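Local atomic coordinates of OBCA, Oxalate Biosynthetic Component A (Burkholderia glumae, PDB entry 4NNB), a protein that combines an N-terminal domain with a TIM-barrel enzyme domain that holds a magnesium ion and an oxaloacetate ion in the model. Residues V56-G61 against L159-I164; L64-A69 against E153-Y158; G146-E151 against A483-G488; S215-A220 against K266-A271; L230-R235 against V246-N251. All coordinates share one frame; numbering follows the deposited sequence.

Contact 1: residues V56-G61 against L159-I164; sequences VVPAGG and LPPALI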
# COMPACT_ATOMS: atom_id res chain seq x y z
N VAL A 56 -6.70 19.37 12.34
CA VAL A 56 -7.30 20.67 12.62
C VAL A 56 -7.08 21.63 11.45
O VAL A 56 -5.96 21.76 10.96
CB VAL A 56 -6.74 21.30 13.92
CG1 VAL A 56 -7.12 22.76 14.03
CG2 VAL A 56 -7.24 20.53 15.14
N VAL A 57 -8.14 22.30 11.01
CA VAL A 57 -8.02 23.30 9.94
C VAL A 57 -8.68 24.63 10.30
O VAL A 57 -9.70 24.66 10.99
CB VAL A 57 -8.60 22.78 8.60
CG1 VAL A 57 -7.70 21.71 8.00
CG2 VAL A 57 -10.02 22.26 8.80
N PRO A 58 -8.10 25.74 9.83
CA PRO A 58 -8.70 27.07 9.99
C PRO A 58 -9.87 27.27 9.03
O PRO A 58 -10.21 26.36 8.28
CB PRO A 58 -7.56 28.01 9.62
CG PRO A 58 -6.70 27.22 8.69
CD PRO A 58 -6.76 25.81 9.22
N ALA A 59 -10.47 28.45 9.06
CA ALA A 59 -11.54 28.76 8.12
C ALA A 59 -10.98 28.92 6.71
O ALA A 59 -9.78 29.09 6.54
CB ALA A 59 -12.27 30.03 8.54
N GLY A 60 -11.85 28.83 5.71
CA GLY A 60 -11.45 29.05 4.33
C GLY A 60 -11.54 27.84 3.42
O GLY A 60 -11.21 27.93 2.23
N GLY A 61 -11.99 26.71 3.95
CA GLY A 61 -12.14 25.50 3.15
C GLY A 61 -13.38 25.60 2.28
O GLY A 61 -14.14 26.56 2.42
N LEU A 159 -12.48 20.36 0.80
CA LEU A 159 -11.12 20.73 0.41
C LEU A 159 -10.60 21.76 1.44
O LEU A 159 -11.31 22.70 1.77
CB LEU A 159 -11.12 21.33 -1.00
CG LEU A 159 -11.72 20.43 -2.09
CD1 LEU A 159 -11.72 21.12 -3.45
CD2 LEU A 159 -10.98 19.10 -2.16
N PRO A 160 -9.37 21.58 1.95
CA PRO A 160 -8.82 22.43 3.02
C PRO A 160 -8.39 23.82 2.55
O PRO A 160 -8.13 24.01 1.36
CB PRO A 160 -7.58 21.64 3.48
CG PRO A 160 -7.12 20.96 2.23
CD PRO A 160 -8.40 20.53 1.55
N PRO A 161 -8.30 24.79 3.48
CA PRO A 161 -7.96 26.18 3.15
C PRO A 161 -6.70 26.31 2.29
O PRO A 161 -6.71 27.10 1.36
CB PRO A 161 -7.73 26.81 4.52
CG PRO A 161 -8.66 26.07 5.42
CD PRO A 161 -8.63 24.64 4.92
N ALA A 162 -5.65 25.56 2.59
CA ALA A 162 -4.40 25.65 1.82
C ALA A 162 -4.58 25.28 0.35
O ALA A 162 -3.94 25.85 -0.54
CB ALA A 162 -3.32 24.81 2.46
N LEU A 163 -5.44 24.30 0.08
CA LEU A 163 -5.76 23.94 -1.30
C LEU A 163 -6.58 25.04 -1.95
O LEU A 163 -6.33 25.42 -3.09
CB LEU A 163 -6.50 22.61 -1.34
CG LEU A 163 -6.70 22.03 -2.75
CD1 LEU A 163 -5.36 21.95 -3.45
CD2 LEU A 163 -7.33 20.64 -2.65
N ILE A 164 -7.58 25.54 -1.23
CA ILE A 164 -8.47 26.57 -1.75
C ILE A 164 -7.70 27.86 -2.04
O ILE A 164 -7.93 28.53 -3.05
CB ILE A 164 -9.64 26.83 -0.80
CG1 ILE A 164 -10.52 25.58 -0.69
CG2 ILE A 164 -10.46 28.02 -1.26
CD1 ILE A 164 -10.93 25.02 -2.06
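Pro160 O, in a residue whose carbonyl carbon packs against Gly61 CA, is gripped twice from its own helix: Ile164 N bonds to Pro160 O at 3.1 Å, and Leu163 N adds a weak bond. Pro160 is thus the N-cap of helix 161-170, and Pro161, with no N-H to offer, fits its first turn. The ring of Pro161 wedges into the bend of residues 57-61. Its CG meets two carbonyl oxygens, Pro58 O at 3.3 Å and Ala59 O at 3.4 Å. On the apolar side, Val57 CB lies 4.1 Å from Pro161 CD, and the two proline rings meet at a slant, Pro58 CG to Pro161 CG 4.0 Å. Gly60 O rests on the branch of Ile164, nearest CG2 at 3.6 Å; with chi1 at -65° that methyl stands anti to the backbone N. Lacking a side chain, Gly61 brings its CA to 3.2 Å from Leu159 O. The backbone of Gly60 and Gly61 is bonded to Cys186, and that of Leu159 to Arg62. No hydrogen bond joins the two segments, so shape does the fitting here, with carbonyl oxygens turned to the start of a helix, whose dipole may favour them mildly.

Contact 2: residues L64-A69 against E153-Y158; sequences LQVGHA and ERQHHY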
# COMPACT_ATOMS: atom_id res chain seq x y z
N LEU A 64 -18.45 20.50 -0.60
CA LEU A 64 -19.52 20.12 -1.52
C LEU A 64 -20.36 19.06 -0.82
O LEU A 64 -19.88 17.95 -0.54
CB LEU A 64 -18.95 19.57 -2.84
CG LEU A 64 -20.00 19.18 -3.89
CD1 LEU A 64 -20.89 20.39 -4.22
CD2 LEU A 64 -19.36 18.59 -5.16
N GLN A 65 -21.62 19.40 -0.53
CA GLN A 65 -22.45 18.54 0.30
C GLN A 65 -23.84 18.32 -0.31
O GLN A 65 -24.50 19.26 -0.74
CB GLN A 65 -22.55 19.14 1.70
CG GLN A 65 -23.91 19.06 2.37
CD GLN A 65 -23.87 19.53 3.81
OE1 GLN A 65 -23.17 20.48 4.15
NE2 GLN A 65 -24.62 18.85 4.67
N VAL A 66 -24.25 17.05 -0.37
CA VAL A 66 -25.57 16.69 -0.88
C VAL A 66 -26.20 15.63 0.02
O VAL A 66 -25.57 14.60 0.29
CB VAL A 66 -25.52 16.11 -2.30
CG1 VAL A 66 -26.91 15.69 -2.75
CG2 VAL A 66 -24.93 17.09 -3.29
N GLY A 67 -27.43 15.88 0.46
CA GLY A 67 -28.19 14.93 1.26
C GLY A 67 -27.41 14.33 2.41
O GLY A 67 -27.24 13.11 2.49
N HIS A 68 -26.94 15.18 3.33
CA HIS A 68 -25.97 14.72 4.31
C HIS A 68 -26.04 15.38 5.68
O HIS A 68 -25.04 15.39 6.40
CB HIS A 68 -24.57 14.89 3.74
CG HIS A 68 -23.71 13.68 3.90
ND1 HIS A 68 -23.01 13.40 5.05
CD2 HIS A 68 -23.44 12.66 3.04
CE1 HIS A 68 -22.35 12.27 4.90
NE2 HIS A 68 -22.59 11.80 3.69
N ALA A 69 -27.19 15.94 6.04
CA ALA A 69 -27.33 16.52 7.37
C ALA A 69 -28.76 16.38 7.90
O ALA A 69 -29.68 16.10 7.14
CB ALA A 69 -26.91 17.99 7.37
N GLU A 153 -25.45 9.98 -5.41
CA GLU A 153 -26.38 11.02 -4.99
C GLU A 153 -25.82 11.86 -3.85
O GLU A 153 -25.54 13.05 -4.03
CB GLU A 153 -27.72 10.39 -4.58
CG GLU A 153 -27.81 8.88 -4.83
CD GLU A 153 -27.04 8.06 -3.81
OE1 GLU A 153 -27.02 8.45 -2.62
OE2 GLU A 153 -26.45 7.03 -4.20
N ARG A 154 -25.63 11.24 -2.69
CA ARG A 154 -25.13 11.94 -1.51
C ARG A 154 -23.60 12.06 -1.48
O ARG A 154 -22.90 11.26 -2.10
CB ARG A 154 -25.59 11.22 -0.24
CG ARG A 154 -27.05 10.79 -0.26
CD ARG A 154 -27.39 9.97 0.99
NE ARG A 154 -28.78 9.53 0.99
CZ ARG A 154 -29.77 10.21 1.57
NH1 ARG A 154 -29.51 11.36 2.18
NH2 ARG A 154 -31.01 9.75 1.53
N GLN A 155 -23.10 13.05 -0.74
CA GLN A 155 -21.66 13.22 -0.52
C GLN A 155 -21.42 14.35 0.48
O GLN A 155 -22.27 15.23 0.67
CB GLN A 155 -20.93 13.56 -1.83
CG GLN A 155 -21.13 15.00 -2.28
CD GLN A 155 -20.74 15.24 -3.72
OE1 GLN A 155 -21.57 15.60 -4.55
NE2 GLN A 155 -19.45 15.08 -4.02
N HIS A 156 -20.25 14.31 1.10
CA HIS A 156 -19.85 15.34 2.02
C HIS A 156 -18.35 15.48 1.85
O HIS A 156 -17.57 14.90 2.62
CB HIS A 156 -20.20 14.93 3.45
CG HIS A 156 -20.11 16.05 4.44
ND1 HIS A 156 -18.94 16.39 5.07
CD2 HIS A 156 -21.06 16.91 4.88
CE1 HIS A 156 -19.17 17.42 5.88
NE2 HIS A 156 -20.44 17.76 5.77
N HIS A 157 -17.94 16.23 0.83
CA HIS A 157 -16.55 16.27 0.41
C HIS A 157 -15.93 17.65 0.58
O HIS A 157 -16.42 18.64 0.02
CB HIS A 157 -16.41 15.76 -1.03
CG HIS A 157 -16.74 14.31 -1.19
ND1 HIS A 157 -17.08 13.75 -2.40
CD2 HIS A 157 -16.78 13.31 -0.28
CE1 HIS A 157 -17.31 12.46 -2.23
NE2 HIS A 157 -17.14 12.17 -0.96
N TYR A 158 -14.83 17.69 1.34
CA TYR A 158 -14.21 18.94 1.77
C TYR A 158 -12.78 19.14 1.23
O TYR A 158 -11.98 18.21 1.21
CB TYR A 158 -14.21 18.99 3.30
CG TYR A 158 -13.46 20.14 3.94
CD1 TYR A 158 -12.11 20.03 4.26
CD2 TYR A 158 -14.11 21.33 4.27
CE1 TYR A 158 -11.43 21.08 4.86
CE2 TYR A 158 -13.44 22.38 4.86
CZ TYR A 158 -12.10 22.25 5.16
OH TYR A 158 -11.44 23.30 5.76
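Gln155, Leu64 and His156 bury the most surface where strand 62-66 runs antiparallel to strand 155-159. Gln155 shares a hydrogen-bonded pair with Val66, Val66 N reaching Gln155 O at 2.9 Å. Its chi1 of 76° sets CG between backbone N and carbonyl carbon, and the extended chain lays its amide slantwise over Leu64: Gln155 NE2 is 3.7 Å from Leu64 CD2, while Gln155 OE1 sits 3.9 Å from Val66 CG2. Leu64 pairs in turn with His157, and its N bonds to His157 O at 2.8 Å, nearly straight at 169°. Turned to the other face of the sheet, His156 stands beside Gln65, the ring and amide planes 69° apart. Its CB lies over the centre of the His68 ring, 3.6 Å from the centroid, a CH-pi contact; His68 NE2 is bonded to Phe23 O. At the strand end Arg154 NH1 reaches Gly67 O at 2.9 Å, with the oxygen in the guanidinium plane but the nitrogen well above the carbonyl plane. Backbone bonds therefore fix the register and side chains fasten the turn after it. With His68 ND1 and His156 ND1 5.1 Å apart, a positive charge on both rings at once would probably be disfavoured.

Contact 3: residues G146-E151 against A483-G488; sequences GDLLWE and ARVPGG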
# COMPACT_ATOMS: atom_id res chain seq x y z
N GLY A 146 -11.41 12.54 -19.42
CA GLY A 146 -10.47 13.10 -18.46
C GLY A 146 -11.10 14.08 -17.49
O GLY A 146 -10.38 14.84 -16.84
N ASP A 147 -12.42 14.07 -17.39
CA ASP A 147 -13.12 14.86 -16.38
C ASP A 147 -13.18 14.06 -15.08
O ASP A 147 -13.17 12.83 -15.11
CB ASP A 147 -14.57 15.15 -16.81
CG ASP A 147 -14.68 15.85 -18.15
OD1 ASP A 147 -15.63 15.53 -18.89
OD2 ASP A 147 -13.83 16.71 -18.46
N LEU A 148 -13.26 14.75 -13.94
CA LEU A 148 -13.56 14.06 -12.68
C LEU A 148 -15.06 14.03 -12.46
O LEU A 148 -15.74 15.05 -12.62
CB LEU A 148 -12.89 14.75 -11.50
CG LEU A 148 -11.39 14.93 -11.53
CD1 LEU A 148 -10.91 15.54 -10.21
CD2 LEU A 148 -10.68 13.62 -11.81
N LEU A 149 -15.58 12.86 -12.07
CA LEU A 149 -17.01 12.67 -11.88
C LEU A 149 -17.29 12.04 -10.53
O LEU A 149 -16.58 11.13 -10.11
CB LEU A 149 -17.57 11.76 -12.98
CG LEU A 149 -17.31 12.18 -14.44
CD1 LEU A 149 -18.06 11.29 -15.41
CD2 LEU A 149 -17.72 13.62 -14.64
N TRP A 150 -18.33 12.51 -9.84
CA TRP A 150 -18.85 11.80 -8.67
C TRP A 150 -20.15 11.13 -9.09
O TRP A 150 -21.09 11.81 -9.47
CB TRP A 150 -19.07 12.76 -7.52
CG TRP A 150 -19.76 12.19 -6.30
CD1 TRP A 150 -20.99 12.52 -5.81
CD2 TRP A 150 -19.23 11.20 -5.40
NE1 TRP A 150 -21.26 11.80 -4.67
CE2 TRP A 150 -20.20 10.98 -4.40
CE3 TRP A 150 -18.04 10.47 -5.35
CZ2 TRP A 150 -20.01 10.07 -3.36
CZ3 TRP A 150 -17.85 9.56 -4.32
CH2 TRP A 150 -18.83 9.37 -3.33
N GLU A 151 -20.18 9.80 -9.06
CA GLU A 151 -21.32 9.07 -9.60
C GLU A 151 -22.26 8.55 -8.52
O GLU A 151 -22.72 7.41 -8.58
CB GLU A 151 -20.83 7.92 -10.47
CG GLU A 151 -19.94 8.38 -11.62
CD GLU A 151 -19.63 7.27 -12.61
OE1 GLU A 151 -19.28 6.16 -12.17
OE2 GLU A 151 -19.74 7.52 -13.83
N ALA A 483 -2.96 9.18 -18.17
CA ALA A 483 -2.65 10.28 -19.08
C ALA A 483 -3.87 11.14 -19.44
O ALA A 483 -3.72 12.27 -19.90
CB ALA A 483 -1.96 9.75 -20.34
N ARG A 484 -5.07 10.61 -19.23
CA ARG A 484 -6.30 11.33 -19.56
C ARG A 484 -6.52 12.56 -18.69
O ARG A 484 -7.14 13.54 -19.12
CB ARG A 484 -7.51 10.40 -19.43
CG ARG A 484 -7.43 9.15 -20.30
CD ARG A 484 -8.56 8.19 -19.99
NE ARG A 484 -8.57 7.77 -18.59
CZ ARG A 484 -9.44 6.91 -18.06
NH1 ARG A 484 -10.37 6.35 -18.82
NH2 ARG A 484 -9.38 6.60 -16.77
N VAL A 485 -6.03 12.51 -17.45
CA VAL A 485 -6.36 13.55 -16.47
C VAL A 485 -5.19 14.51 -16.30
O VAL A 485 -4.03 14.08 -16.31
CB VAL A 485 -6.82 12.93 -15.11
CG1 VAL A 485 -5.63 12.39 -14.31
CG2 VAL A 485 -7.61 13.94 -14.29
N PRO A 486 -5.49 15.82 -16.22
CA PRO A 486 -4.39 16.76 -15.97
C PRO A 486 -3.66 16.40 -14.68
O PRO A 486 -4.29 15.95 -13.71
CB PRO A 486 -5.11 18.11 -15.81
CG PRO A 486 -6.32 17.97 -16.70
CD PRO A 486 -6.74 16.51 -16.56
N GLY A 487 -2.34 16.57 -14.68
CA GLY A 487 -1.51 16.12 -13.58
C GLY A 487 -1.03 14.69 -13.75
O GLY A 487 0.01 14.30 -13.21
N GLY A 488 -1.81 13.89 -14.48
CA GLY A 488 -1.41 12.55 -14.88
C GLY A 488 -1.43 11.43 -13.84
O GLY A 488 -1.05 10.29 -14.17
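Gly146 meets Val485 where their CA atoms come within 4.6 Å, though no hydrogen bond joins the two backbones. Instead Gly146 CA points a hydrogen at Arg484 O, a CA-H...O contact of 3.4 Å with an angle of 139° at the hydrogen. Gly146 has positive phi, 85°, and presents a bare CA to that carbonyl. Residues 485-488 form a type II beta turn, closed by Gly488 N to Val485 O at 2.9 Å, with Gly487 at its third position, where positive phi is usual. Arg484 O has a true donor as well, Lys117 NZ. Gly146 O, by contrast, is buried with no hydrogen-bond partner in the model and faces carbon: Val485 CG2 at 3.9 Å and Pro486 CD at 4.0 Å.

In the fold, strand 148-149 is the middle strand of a small antiparallel sheet, between 114-115 and 141-142. The turn at 485-488 links strands 479-481 and 489-491, so the contact brings a late loop of the chain up to the N-terminal domain.

Among the side chains, Val485 does most of the touching. Its chi1 of 76° leaves CG2 anti to the backbone N, and this methyl slants across Leu148 to reach CD2 at 4.0 Å. Both residues also pack on Val142 and on Val132 of helix 125-137, so the two share an apolar cluster with that strand and helix. Arg484 offers Gly146 CA only its CB, 4.1 Å away; its guanidinium makes salt bridges through NH2 with Asp482 and through NH1 with Glu144. Pro486 leans on Lys117 and Leu120 of helix 117-121.

Contact 4: residues S215-A220 against K266-A271; sequences SMRAGA and KKREPA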
# COMPACT_ATOMS: atom_id res chain seq x y z
N SER A 215 -7.47 -9.44 -8.73
CA SER A 215 -6.05 -9.25 -9.03
C SER A 215 -5.46 -10.40 -9.83
O SER A 215 -4.68 -10.19 -10.78
CB SER A 215 -5.25 -9.02 -7.74
OG SER A 215 -5.50 -7.73 -7.23
N MET A 216 -5.80 -11.63 -9.44
CA MET A 216 -5.35 -12.80 -10.19
C MET A 216 -5.89 -12.79 -11.62
O MET A 216 -5.18 -13.13 -12.57
CB MET A 216 -5.84 -14.08 -9.51
CG MET A 216 -5.01 -14.53 -8.33
SD MET A 216 -5.75 -16.06 -7.79
CE MET A 216 -5.40 -17.11 -9.18
N ARG A 217 -7.14 -12.38 -11.78
CA ARG A 217 -7.75 -12.38 -13.11
C ARG A 217 -7.21 -11.26 -13.99
O ARG A 217 -7.25 -11.36 -15.21
CB ARG A 217 -9.27 -12.37 -12.99
CG ARG A 217 -9.76 -13.68 -12.43
CD ARG A 217 -11.23 -13.71 -12.12
NE ARG A 217 -11.62 -15.04 -11.65
CZ ARG A 217 -12.82 -15.37 -11.20
NH1 ARG A 217 -13.79 -14.47 -11.14
NH2 ARG A 217 -13.05 -16.60 -10.79
N ALA A 218 -6.64 -10.23 -13.37
CA ALA A 218 -6.00 -9.15 -14.10
C ALA A 218 -4.56 -9.51 -14.45
O ALA A 218 -3.88 -8.78 -15.17
CB ALA A 218 -6.05 -7.83 -13.29
N GLY A 219 -4.09 -10.64 -13.92
CA GLY A 219 -2.78 -11.15 -14.29
C GLY A 219 -1.81 -11.56 -13.19
O GLY A 219 -0.72 -12.04 -13.48
N ALA A 220 -2.19 -11.38 -11.92
CA ALA A 220 -1.26 -11.68 -10.83
C ALA A 220 -1.19 -13.18 -10.58
O ALA A 220 -2.22 -13.84 -10.45
CB ALA A 220 -1.67 -10.94 -9.54
N LYS A 266 -9.88 -20.08 -2.54
CA LYS A 266 -9.65 -21.36 -3.21
C LYS A 266 -10.90 -21.94 -3.86
O LYS A 266 -10.81 -22.68 -4.84
CB LYS A 266 -9.04 -22.36 -2.23
CG LYS A 266 -7.60 -22.04 -1.83
CD LYS A 266 -6.64 -22.38 -2.94
CE LYS A 266 -5.20 -22.13 -2.50
NZ LYS A 266 -4.33 -23.04 -3.26
N LYS A 267 -12.07 -21.62 -3.33
CA LYS A 267 -13.30 -22.10 -3.96
C LYS A 267 -13.47 -21.50 -5.36
O LYS A 267 -13.95 -22.16 -6.27
CB LYS A 267 -14.52 -21.80 -3.09
CG LYS A 267 -15.83 -22.29 -3.71
CD LYS A 267 -16.95 -22.40 -2.69
CE LYS A 267 -18.21 -23.00 -3.32
NZ LYS A 267 -19.20 -23.43 -2.29
N ARG A 268 -13.03 -20.25 -5.52
CA ARG A 268 -13.22 -19.57 -6.79
C ARG A 268 -12.01 -19.72 -7.71
O ARG A 268 -12.16 -19.90 -8.92
CB ARG A 268 -13.58 -18.10 -6.55
CG ARG A 268 -14.84 -17.95 -5.71
CD ARG A 268 -15.17 -16.49 -5.40
NE ARG A 268 -15.26 -15.66 -6.61
CZ ARG A 268 -15.29 -14.33 -6.62
NH1 ARG A 268 -15.24 -13.64 -5.49
NH2 ARG A 268 -15.37 -13.68 -7.77
N GLU A 269 -10.82 -19.66 -7.13
CA GLU A 269 -9.60 -19.87 -7.90
C GLU A 269 -8.70 -20.83 -7.15
O GLU A 269 -7.87 -20.40 -6.33
CB GLU A 269 -8.87 -18.54 -8.10
CG GLU A 269 -9.55 -17.58 -9.08
CD GLU A 269 -9.33 -17.96 -10.53
OE1 GLU A 269 -8.47 -18.82 -10.82
OE2 GLU A 269 -10.01 -17.37 -11.40
N PRO A 270 -8.84 -22.14 -7.41
CA PRO A 270 -8.04 -23.13 -6.68
C PRO A 270 -6.56 -23.08 -7.01
O PRO A 270 -5.75 -23.66 -6.28
CB PRO A 270 -8.64 -24.47 -7.13
CG PRO A 270 -9.42 -24.17 -8.38
CD PRO A 270 -9.90 -22.76 -8.23
N ALA A 271 -6.20 -22.41 -8.10
CA ALA A 271 -4.79 -22.26 -8.46
C ALA A 271 -4.09 -21.14 -7.68
O ALA A 271 -2.88 -20.99 -7.78
CB ALA A 271 -4.66 -21.97 -9.94
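Arg217 and Glu269 supply the charged part of this surface contact, a salt bridge in which two nitrogens grip a single oxygen. Arg217 NE donates to Glu269 OE2 at 2.8 Å with an angle of 162°, and OE2 receives it on its anti lone pair, the one turned away from OE1. Arg217 NH2 adds a longer and more bent bond to the same Glu269 OE2, 3.2 Å and 138°. OE2 lies in the guanidinium plane, at its NE edge, but the carboxylate is rotated 72° against it, so this is a side-on grip and not a flat two-oxygen pair. The arginine reaches it with an extended chain, while the glutamate chain bends at chi2.

A second arginine stands close: Arg217 NH1 is 3.8 Å from Arg268 NH2, their planes nearly perpendicular. Each has a carboxylate of its own, Glu269 for Arg217 and Glu210 for Arg268, which probably offsets the like charges.

The apolar part belongs to Met216, which slides past Glu269 in the opposite direction. Its CE lies 3.9 Å from Glu269 CB, and Met216 SD is 4.0 Å from that same CB.

Backbone bonds finish the first helix in a Schellman motif, with Ala220 N to Ser215 O at 3.0 Å and positive phi at Gly219. The contact joins the C-terminal ends of helices 205-217 and 255-268, Glu269 standing just past the second, before the chain enters strands 222-229 and 273-276, parallel neighbours in the barrel sheet. Helix 495-507 packs against Ser215 and Ala218, and Arg520 of helix 516-523 bonds to Ala271 O.

Contact 5: residues L230-R235 against V246-N251; sequences LSDRRR and VGSQRN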
# COMPACT_ATOMS: atom_id res chain seq x y z
N LEU A 230 -10.07 -5.06 13.26
CA LEU A 230 -11.17 -4.09 13.18
C LEU A 230 -12.05 -4.10 14.43
O LEU A 230 -13.16 -3.57 14.40
CB LEU A 230 -12.05 -4.35 11.94
CG LEU A 230 -11.40 -4.45 10.56
CD1 LEU A 230 -12.46 -4.45 9.46
CD2 LEU A 230 -10.41 -3.32 10.36
N SER A 231 -11.57 -4.70 15.51
CA SER A 231 -12.38 -4.87 16.72
C SER A 231 -12.63 -3.54 17.44
O SER A 231 -13.54 -3.44 18.27
CB SER A 231 -11.70 -5.85 17.67
OG SER A 231 -10.42 -5.37 18.06
N ASP A 232 -11.83 -2.53 17.12
CA ASP A 232 -11.95 -1.22 17.77
C ASP A 232 -12.87 -0.23 17.01
O ASP A 232 -12.85 0.98 17.27
CB ASP A 232 -10.55 -0.61 17.98
CG ASP A 232 -9.92 -0.13 16.67
OD1 ASP A 232 -10.42 -0.53 15.59
OD2 ASP A 232 -8.93 0.63 16.70
N ARG A 233 -13.65 -0.72 16.05
CA ARG A 233 -14.54 0.15 15.27
C ARG A 233 -15.60 0.78 16.17
O ARG A 233 -16.27 0.08 16.92
CB ARG A 233 -15.21 -0.63 14.14
CG ARG A 233 -16.51 -0.00 13.65
CD ARG A 233 -17.19 -0.86 12.60
NE ARG A 233 -16.45 -0.86 11.34
CZ ARG A 233 -16.95 -0.45 10.18
NH1 ARG A 233 -18.20 -0.01 10.11
NH2 ARG A 233 -16.20 -0.48 9.09
N ARG A 234 -15.76 2.09 16.09
CA ARG A 234 -16.79 2.75 16.88
C ARG A 234 -17.39 3.95 16.14
O ARG A 234 -16.67 4.71 15.49
CB ARG A 234 -16.25 3.16 18.26
CG ARG A 234 -15.26 4.30 18.22
CD ARG A 234 -14.30 4.29 19.41
NE ARG A 234 -13.21 5.23 19.20
CZ ARG A 234 -12.22 5.45 20.06
NH1 ARG A 234 -12.17 4.79 21.21
NH2 ARG A 234 -11.28 6.34 19.76
N ARG A 235 -18.71 4.07 16.23
CA ARG A 235 -19.45 5.13 15.55
C ARG A 235 -19.61 6.35 16.45
O ARG A 235 -20.17 6.24 17.55
CB ARG A 235 -20.82 4.60 15.11
CG ARG A 235 -20.77 3.63 13.94
CD ARG A 235 -22.09 2.89 13.75
NE ARG A 235 -23.19 3.77 13.40
CZ ARG A 235 -23.46 4.17 12.17
NH1 ARG A 235 -22.70 3.78 11.15
NH2 ARG A 235 -24.48 4.98 11.94
N VAL A 246 -14.71 5.61 13.36
CA VAL A 246 -13.26 5.58 13.56
C VAL A 246 -12.76 4.17 13.93
O VAL A 246 -13.54 3.30 14.31
CB VAL A 246 -12.82 6.57 14.63
CG1 VAL A 246 -13.23 7.97 14.23
CG2 VAL A 246 -13.45 6.22 15.97
N GLY A 247 -11.45 3.97 13.81
CA GLY A 247 -10.83 2.67 14.01
C GLY A 247 -9.37 2.66 13.55
O GLY A 247 -9.03 3.31 12.56
N SER A 248 -8.52 1.92 14.26
CA SER A 248 -7.09 1.90 13.94
C SER A 248 -6.77 1.17 12.62
O SER A 248 -5.80 1.50 11.96
CB SER A 248 -6.31 1.22 15.07
OG SER A 248 -6.58 -0.18 15.10
N GLN A 249 -7.60 0.19 12.27
CA GLN A 249 -7.31 -0.72 11.14
C GLN A 249 -5.89 -1.28 11.25
O GLN A 249 -5.21 -1.48 10.24
CB GLN A 249 -7.50 -0.01 9.80
CG GLN A 249 -8.83 0.73 9.68
CD GLN A 249 -9.06 1.26 8.29
OE1 GLN A 249 -8.49 0.75 7.32
NE2 GLN A 249 -9.90 2.29 8.17
N ARG A 250 -5.47 -1.52 12.49
CA ARG A 250 -4.09 -1.86 12.80
C ARG A 250 -3.67 -3.18 12.14
O ARG A 250 -4.44 -4.15 12.11
CB ARG A 250 -3.90 -1.94 14.32
CG ARG A 250 -2.48 -2.18 14.77
CD ARG A 250 -2.36 -2.28 16.30
NE ARG A 250 -3.37 -3.17 16.85
CZ ARG A 250 -3.22 -4.49 16.98
NH1 ARG A 250 -2.08 -5.08 16.63
NH2 ARG A 250 -4.21 -5.22 17.48
N ASN A 251 -2.46 -3.20 11.60
CA ASN A 251 -1.93 -4.41 11.01
C ASN A 251 -1.85 -5.49 12.06
O ASN A 251 -1.33 -5.25 13.15
CB ASN A 251 -0.53 -4.17 10.46
CG ASN A 251 0.02 -5.39 9.76
OD1 ASN A 251 -0.54 -5.84 8.75
ND2 ASN A 251 1.13 -5.92 10.27
O HOH W 1 -10.19 -0.82 13.08
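Asp232 and Ser248 both hold their side chains between backbone N and carbonyl carbon, chi1 73° and 70°, and these settings bring carboxylate and hydroxyl together. Asp232 OD2 takes two bonds: Ser248 N at 2.8 Å, on the syn side and close to the carboxylate plane, and Ser248 OG, which donates at 3.0 Å from well above it. Ser248 OG in turn accepts Arg250 N at 3.1 Å, an ST turn. A water links Asp232 OD1 to Gln249 N, 2.9 Å from the latter, though its approach to OD1 is too short to be trusted in detail. Further along, Arg234 and Val246 form an antiparallel hydrogen-bonded pair, Val246 N to Arg234 O 3.0 Å and Arg234 N to Val246 O 3.1 Å, at the open end of hairpin 234-238/242-246. There Val246 CG2 sits at the guanidinium edge, 3.4 Å from Arg234 NE, a nitrogen buried with no partner in the model. Past Ser248 the chain reaches Asn251, whose OD1 bonds to His226 ND1; His226 is a magnesium ligand. A backbone N-H and a hydroxyl converge on Asp232 OD2, which would probably favour the ionised form and ties the turn at 230-233 to the segment leading toward the metal site.

How the contacts relate
Contacts 1 and 2 hold consecutive elements of the N-terminal domain and meet at Tyr158 OH, which packs against Val57 CG2 and Gly61 CA; contact 2 is nested inside the loop that contact 1 closes. Contact 3 touches contact 2 through Trp150, which packs on Gln155 and His157. Contacts 1 and 3 are buried and have no hydrogen bond between their segments, whereas contact 2 is partly buried and zipped by a strand pair. Contacts 4 and 5 belong to the TIM-barrel part, their centres about 29 Å apart, and strand 250-251 leads into helix 255-268. Contact 4, on the surface, relies on a salt bridge; contact 5, partly buried, on a carboxylate held by one serine's N-H and hydroxyl beside a short strand pair.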